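Long-range contacts in alpha-glucosidase ([Eubacterium] rectale, PDB 6PNR), which probably hydrolyses alpha-glycosidic bonds as a family 31 glycoside hydrolase, acting as a sulfoquinovosidase that releases the sulfonated sugar sulfoquinovose: residues D262-K266 with L544-D549; M553-Y557 with F654-F658. All blocks are in the same frame, centred on the assembly; numbering follows the deposited sequence.

Contact 1: residues D262-K266 with L544-D549; sequences DRNIK and LARLVD
The carboxylate of Asp549 is met by Lys266, whose NZ comes from above the plane, 40° out of it, to lie 3.1 Å from OD1. OD2 is held by Lys664 and the Tyr665 hydroxyl of the C-terminal helix 655-665, so the acid is gripped at both oxygens. A lysine suits this place: Lys266 is exposed while Asp549 is buried, and the lysine chain, extended beyond CG, carries the ammonium across to the helix. Next to the salt bridge the packing turns apolar. With chi1 at 168°, Val548 swings CG1 away from its amide nitrogen, to 3.4 Å from Lys266 O, while CB of Lys266 rests nearby. Ile265, buried, packs against the first turn of 544-549: its CG1 lies 3.8 Å from Ala545 CB, and its CD1 meets Leu544 CD2 at 4.2 Å, these two side chains crossing at about a right angle. Ile265 CG2 sits 4.2 Å from Val548 CG2. The small Ala545 lets the loop come close, with its CB 3.6 Å from Asn264 O. One water links the backbones, accepting from Lys266 N at 3.0 Å and donating to Ala545 O at 2.8 Å. Asn264, with positive phi, turns the chain between helix 250-262 and strand 267-271 of the TIM barrel. Burial of Ile265 and Val548 probably contributes much of the adhesion, while the ion pair is likely to fix the direction of the Lys266 chain.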
loop_
_atom_site.group_PDB
_atom_site.type_symbol
_atom_site.label_atom_id
_atom_site.label_comp_id
_atom_site.label_asym_id
_atom_site.label_seq_id
_atom_site.Cartn_x
_atom_site.Cartn_y
_atom_site.Cartn_z
ATOM N N ASP A 262 0.123 -29.070 -41.616
ATOM C CA ASP A 262 0.320 -28.701 -43.019
ATOM C C ASP A 262 1.469 -27.719 -43.177
ATOM O O ASP A 262 2.137 -27.708 -44.218
ATOM C CB ASP A 262 -0.960 -28.104 -43.607
ATOM C CG ASP A 262 -0.767 -27.609 -45.037
ATOM O OD1 ASP A 262 -0.570 -28.451 -45.945
ATOM O OD2 ASP A 262 -0.794 -26.376 -45.246
ATOM N N ARG A 263 1.726 -26.901 -42.156
ATOM C CA ARG A 263 2.821 -25.944 -42.161
ATOM C C ARG A 263 4.128 -26.555 -41.662
ATOM O O ARG A 263 5.070 -25.813 -41.371
ATOM C CB ARG A 263 2.448 -24.712 -41.320
ATOM C CG ARG A 263 1.876 -23.541 -42.135
ATOM C CD ARG A 263 0.698 -23.945 -43.007
ATOM N NE ARG A 263 -0.093 -22.771 -43.392
ATOM C CZ ARG A 263 -1.338 -22.827 -43.842
ATOM N NH1 ARG A 263 -1.951 -24.005 -43.976
ATOM N NH2 ARG A 263 -1.974 -21.710 -44.150
ATOM N N ASN A 264 4.194 -27.880 -41.537
ATOM C CA ASN A 264 5.430 -28.596 -41.192
ATOM C C ASN A 264 5.926 -28.275 -39.785
ATOM O O ASN A 264 7.127 -28.360 -39.502
ATOM C CB ASN A 264 6.536 -28.319 -42.215
ATOM C CG ASN A 264 6.113 -28.661 -43.620
ATOM O OD1 ASN A 264 5.429 -29.669 -43.850
ATOM N ND2 ASN A 264 6.481 -27.806 -44.572
ATOM N N ILE A 265 5.022 -27.897 -38.891
ATOM C CA ILE A 265 5.340 -27.797 -37.472
ATOM C C ILE A 265 5.111 -29.168 -36.853
ATOM O O ILE A 265 4.019 -29.736 -36.973
ATOM C CB ILE A 265 4.481 -26.725 -36.783
ATOM C CG1 ILE A 265 4.717 -25.347 -37.415
ATOM C CG2 ILE A 265 4.766 -26.705 -35.287
ATOM C CD1 ILE A 265 3.607 -24.350 -37.097
ATOM N N LYS A 266 6.141 -29.708 -36.200
ATOM C CA LYS A 266 6.003 -30.991 -35.520
ATOM C C LYS A 266 5.127 -30.851 -34.285
ATOM O O LYS A 266 5.344 -29.959 -33.455
ATOM C CB LYS A 266 7.378 -31.532 -35.128
ATOM C CG LYS A 266 8.201 -32.020 -36.303
ATOM C CD LYS A 266 9.677 -32.068 -35.926
ATOM C CE LYS A 266 10.469 -32.895 -36.924
ATOM N NZ LYS A 266 11.865 -33.127 -36.458
ATOM N N LEU A 544 8.084 -20.851 -36.387
ATOM C CA LEU A 544 7.823 -21.786 -35.304
ATOM C C LEU A 544 8.240 -23.205 -35.695
ATOM O O LEU A 544 8.757 -23.963 -34.864
ATOM C CB LEU A 544 6.339 -21.722 -34.925
ATOM C CG LEU A 544 5.870 -22.577 -33.751
ATOM C CD1 LEU A 544 6.667 -22.215 -32.510
ATOM C CD2 LEU A 544 4.385 -22.338 -33.529
ATOM N N ALA A 545 8.031 -23.577 -36.961
ATOM C CA ALA A 545 8.503 -24.876 -37.440
ATOM C C ALA A 545 9.990 -25.061 -37.159
ATOM O O ALA A 545 10.419 -26.124 -36.693
ATOM C CB ALA A 545 8.227 -25.013 -38.940
ATOM N N ARG A 546 10.792 -24.030 -37.434
ATOM C CA ARG A 546 12.216 -24.094 -37.131
ATOM C C ARG A 546 12.466 -24.228 -35.629
ATOM O O ARG A 546 13.249 -25.086 -35.194
ATOM C CB ARG A 546 12.918 -22.863 -37.693
ATOM C CG ARG A 546 14.303 -22.597 -37.104
ATOM C CD ARG A 546 14.947 -21.414 -37.808
ATOM N NE ARG A 546 16.247 -21.066 -37.265
ATOM C CZ ARG A 546 16.438 -20.381 -36.145
ATOM N NH1 ARG A 546 15.399 -19.966 -35.415
ATOM N NH2 ARG A 546 17.677 -20.111 -35.756
ATOM N N LEU A 547 11.802 -23.393 -34.816
ATOM C CA LEU A 547 12.035 -23.431 -33.374
ATOM C C LEU A 547 11.662 -24.789 -32.792
ATOM O O LEU A 547 12.386 -25.336 -31.950
ATOM C CB LEU A 547 11.249 -22.313 -32.675
ATOM C CG LEU A 547 11.516 -20.872 -33.158
ATOM C CD1 LEU A 547 10.617 -19.861 -32.456
ATOM C CD2 LEU A 547 12.982 -20.468 -33.014
ATOM N N VAL A 548 10.538 -25.348 -33.226
ATOM C CA VAL A 548 10.115 -26.638 -32.704
ATOM C C VAL A 548 11.058 -27.737 -33.186
ATOM O O VAL A 548 11.383 -28.665 -32.437
ATOM C CB VAL A 548 8.653 -26.900 -33.104
ATOM C CG1 VAL A 548 8.263 -28.338 -32.841
ATOM C CG2 VAL A 548 7.718 -25.924 -32.349
ATOM N N ASP A 549 11.525 -27.642 -34.435
ATOM C CA ASP A 549 12.509 -28.606 -34.921
ATOM C C ASP A 549 13.771 -28.565 -34.068
ATOM O O ASP A 549 14.284 -29.614 -33.671
ATOM C CB ASP A 549 12.831 -28.343 -36.394
ATOM C CG ASP A 549 13.638 -29.476 -37.040
ATOM O OD1 ASP A 549 13.618 -30.610 -36.522
ATOM O OD2 ASP A 549 14.292 -29.223 -38.075
HETATM O O HOH W 1 8.800 -28.461 -36.569
#

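Contact 2: residues M553-Y557 with F654-F658; sequences MLAPY and FADIF
Tyr557 takes part in two edge-to-face pairs at once, in opposite roles. Its own edge is turned to the face of Phe654, with CD1 3.4 Å from Phe654 CD2 and the planes at 61°; one of its faces receives the edge of Phe658, whose CZ lies 4.0 Å from Tyr557 CD2, the planes at 82°. With CG anti to the backbone N (chi1 175°), the tyrosine ring projects from its helix far enough to reach both. Phe654 also spreads its face over the backbone, the Tyr557 CA standing 4.3 Å from its ring centroid in a CH-pi contact. Were Phe654 replaced by an alanine, the edge of Tyr557 and its CA would probably lose their aromatic cover, and a gap would be likely to open beside the helix. Leu554 CD2 comes in at the edge of the Phe658 ring, near its plane, 3.6 Å from Phe658 CE1. Pro556, lacking an N-H, goes with a kink in helix 538-568: Tyr557 N bonds weakly to Leu554 O rather than to Met553 O, and the latter lies 3.3 Å from Ile657 CG2. The tyrosine hydroxyl is tied to Phe595 O and Asp598 N, a polar end that suits tyrosine here where phenylalanine serves the other two positions. The contact joins the long helix 538-568 to the chain's last helix, next to the antiparallel sheet that includes strand 599-601: an aromatic cluster at a helix-helix packing.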
loop_
_atom_site.group_PDB
_atom_site.type_symbol
_atom_site.label_atom_id
_atom_site.label_comp_id
_atom_site.label_asym_id
_atom_site.label_seq_id
_atom_site.Cartn_x
_atom_site.Cartn_y
_atom_site.Cartn_z
ATOM N N MET A 553 15.587 -31.570 -32.057
ATOM C CA MET A 553 17.001 -31.902 -32.220
ATOM C C MET A 553 17.734 -31.908 -30.880
ATOM O O MET A 553 18.664 -32.705 -30.682
ATOM C CB MET A 553 17.653 -30.920 -33.200
ATOM C CG MET A 553 17.098 -31.035 -34.608
ATOM S SD MET A 553 17.714 -29.737 -35.695
ATOM C CE MET A 553 19.435 -30.241 -35.865
ATOM N N LEU A 554 17.317 -31.048 -29.946
ATOM C CA LEU A 554 17.924 -31.006 -28.621
ATOM C C LEU A 554 17.510 -32.186 -27.751
ATOM O O LEU A 554 18.196 -32.474 -26.761
ATOM C CB LEU A 554 17.549 -29.700 -27.898
ATOM C CG LEU A 554 18.149 -28.373 -28.377
ATOM C CD1 LEU A 554 17.372 -27.186 -27.828
ATOM C CD2 LEU A 554 19.612 -28.269 -27.959
ATOM N N ALA A 555 16.409 -32.854 -28.090
ATOM C CA ALA A 555 15.813 -33.863 -27.211
ATOM C C ALA A 555 16.782 -34.897 -26.648
ATOM O O ALA A 555 16.628 -35.257 -25.466
ATOM C CB ALA A 555 14.680 -34.586 -27.955
ATOM N N PRO A 556 17.737 -35.447 -27.405
ATOM C CA PRO A 556 18.659 -36.409 -26.787
ATOM C C PRO A 556 19.405 -35.816 -25.610
ATOM O O PRO A 556 19.661 -36.525 -24.634
ATOM C CB PRO A 556 19.607 -36.782 -27.935
ATOM C CG PRO A 556 18.818 -36.546 -29.170
ATOM C CD PRO A 556 17.932 -35.365 -28.870
ATOM N N TYR A 557 19.742 -34.523 -25.667
ATOM C CA TYR A 557 20.350 -33.838 -24.532
ATOM C C TYR A 557 19.321 -33.568 -23.435
ATOM O O TYR A 557 19.560 -33.863 -22.256
ATOM C CB TYR A 557 20.999 -32.531 -25.015
ATOM C CG TYR A 557 21.558 -31.658 -23.911
ATOM C CD1 TYR A 557 22.598 -32.106 -23.097
ATOM C CD2 TYR A 557 21.060 -30.368 -23.693
ATOM C CE1 TYR A 557 23.122 -31.292 -22.078
ATOM C CE2 TYR A 557 21.577 -29.551 -22.679
ATOM C CZ TYR A 557 22.597 -30.019 -21.876
ATOM O OH TYR A 557 23.099 -29.210 -20.877
ATOM N N PHE A 654 27.714 -33.512 -25.990
ATOM C CA PHE A 654 26.635 -33.324 -26.944
ATOM C C PHE A 654 26.988 -32.286 -27.995
ATOM O O PHE A 654 26.095 -31.769 -28.679
ATOM C CB PHE A 654 25.350 -32.951 -26.200
ATOM C CG PHE A 654 24.868 -34.029 -25.265
ATOM C CD1 PHE A 654 24.033 -35.034 -25.723
ATOM C CD2 PHE A 654 25.271 -34.047 -23.942
ATOM C CE1 PHE A 654 23.592 -36.029 -24.874
ATOM C CE2 PHE A 654 24.835 -35.043 -23.076
ATOM C CZ PHE A 654 23.993 -36.036 -23.548
ATOM N N ALA A 655 28.281 -31.975 -28.143
ATOM C CA ALA A 655 28.682 -30.927 -29.074
ATOM C C ALA A 655 28.329 -31.288 -30.509
ATOM O O ALA A 655 28.148 -30.398 -31.339
ATOM C CB ALA A 655 30.179 -30.644 -28.943
ATOM N N ASP A 656 28.200 -32.580 -30.811
ATOM C CA ASP A 656 27.824 -32.988 -32.163
ATOM C C ASP A 656 26.384 -32.589 -32.482
ATOM O O ASP A 656 26.083 -32.175 -33.610
ATOM C CB ASP A 656 28.022 -34.494 -32.325
ATOM C CG ASP A 656 27.234 -35.306 -31.301
ATOM O OD1 ASP A 656 27.145 -34.866 -30.130
ATOM O OD2 ASP A 656 26.696 -36.378 -31.666
ATOM N N ILE A 657 25.479 -32.725 -31.510
ATOM C CA ILE A 657 24.101 -32.276 -31.697
ATOM C C ILE A 657 24.064 -30.771 -31.915
ATOM O O ILE A 657 23.392 -30.267 -32.822
ATOM C CB ILE A 657 23.237 -32.668 -30.485
ATOM C CG1 ILE A 657 23.063 -34.181 -30.392
ATOM C CG2 ILE A 657 21.900 -31.950 -30.543
ATOM C CD1 ILE A 657 22.488 -34.796 -31.629
ATOM N N PHE A 658 24.759 -30.027 -31.055
ATOM C CA PHE A 658 24.747 -28.577 -31.168
ATOM C C PHE A 658 25.328 -28.114 -32.501
ATOM O O PHE A 658 24.872 -27.107 -33.061
ATOM C CB PHE A 658 25.504 -27.974 -29.993
ATOM C CG PHE A 658 24.971 -28.404 -28.648
ATOM C CD1 PHE A 658 23.602 -28.550 -28.439
ATOM C CD2 PHE A 658 25.838 -28.671 -27.597
ATOM C CE1 PHE A 658 23.115 -28.941 -27.208
ATOM C CE2 PHE A 658 25.358 -29.057 -26.365
ATOM C CZ PHE A 658 23.994 -29.195 -26.171
#

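Overall arrangement
Both contacts use neighbouring parts of helix 538-568, with centres 18 Å apart on the same side of the chain's centre, and each is only partly buried. Contact 1 brings in a loop from the opening beta-alpha-beta unit of the barrel; contact 2 brings in the chain's last helix, so the long helix joins barrel and C-terminal region. Their chemistry differs accordingly. Contact 1 mixes aliphatic packing with a salt bridge and a bridging water, whereas contact 2 has no hydrogen bond across it and relies on aromatic rings. Helix 655-665 ties them together, its last residues serving the acid of contact 1 while also touching Met553 of contact 2.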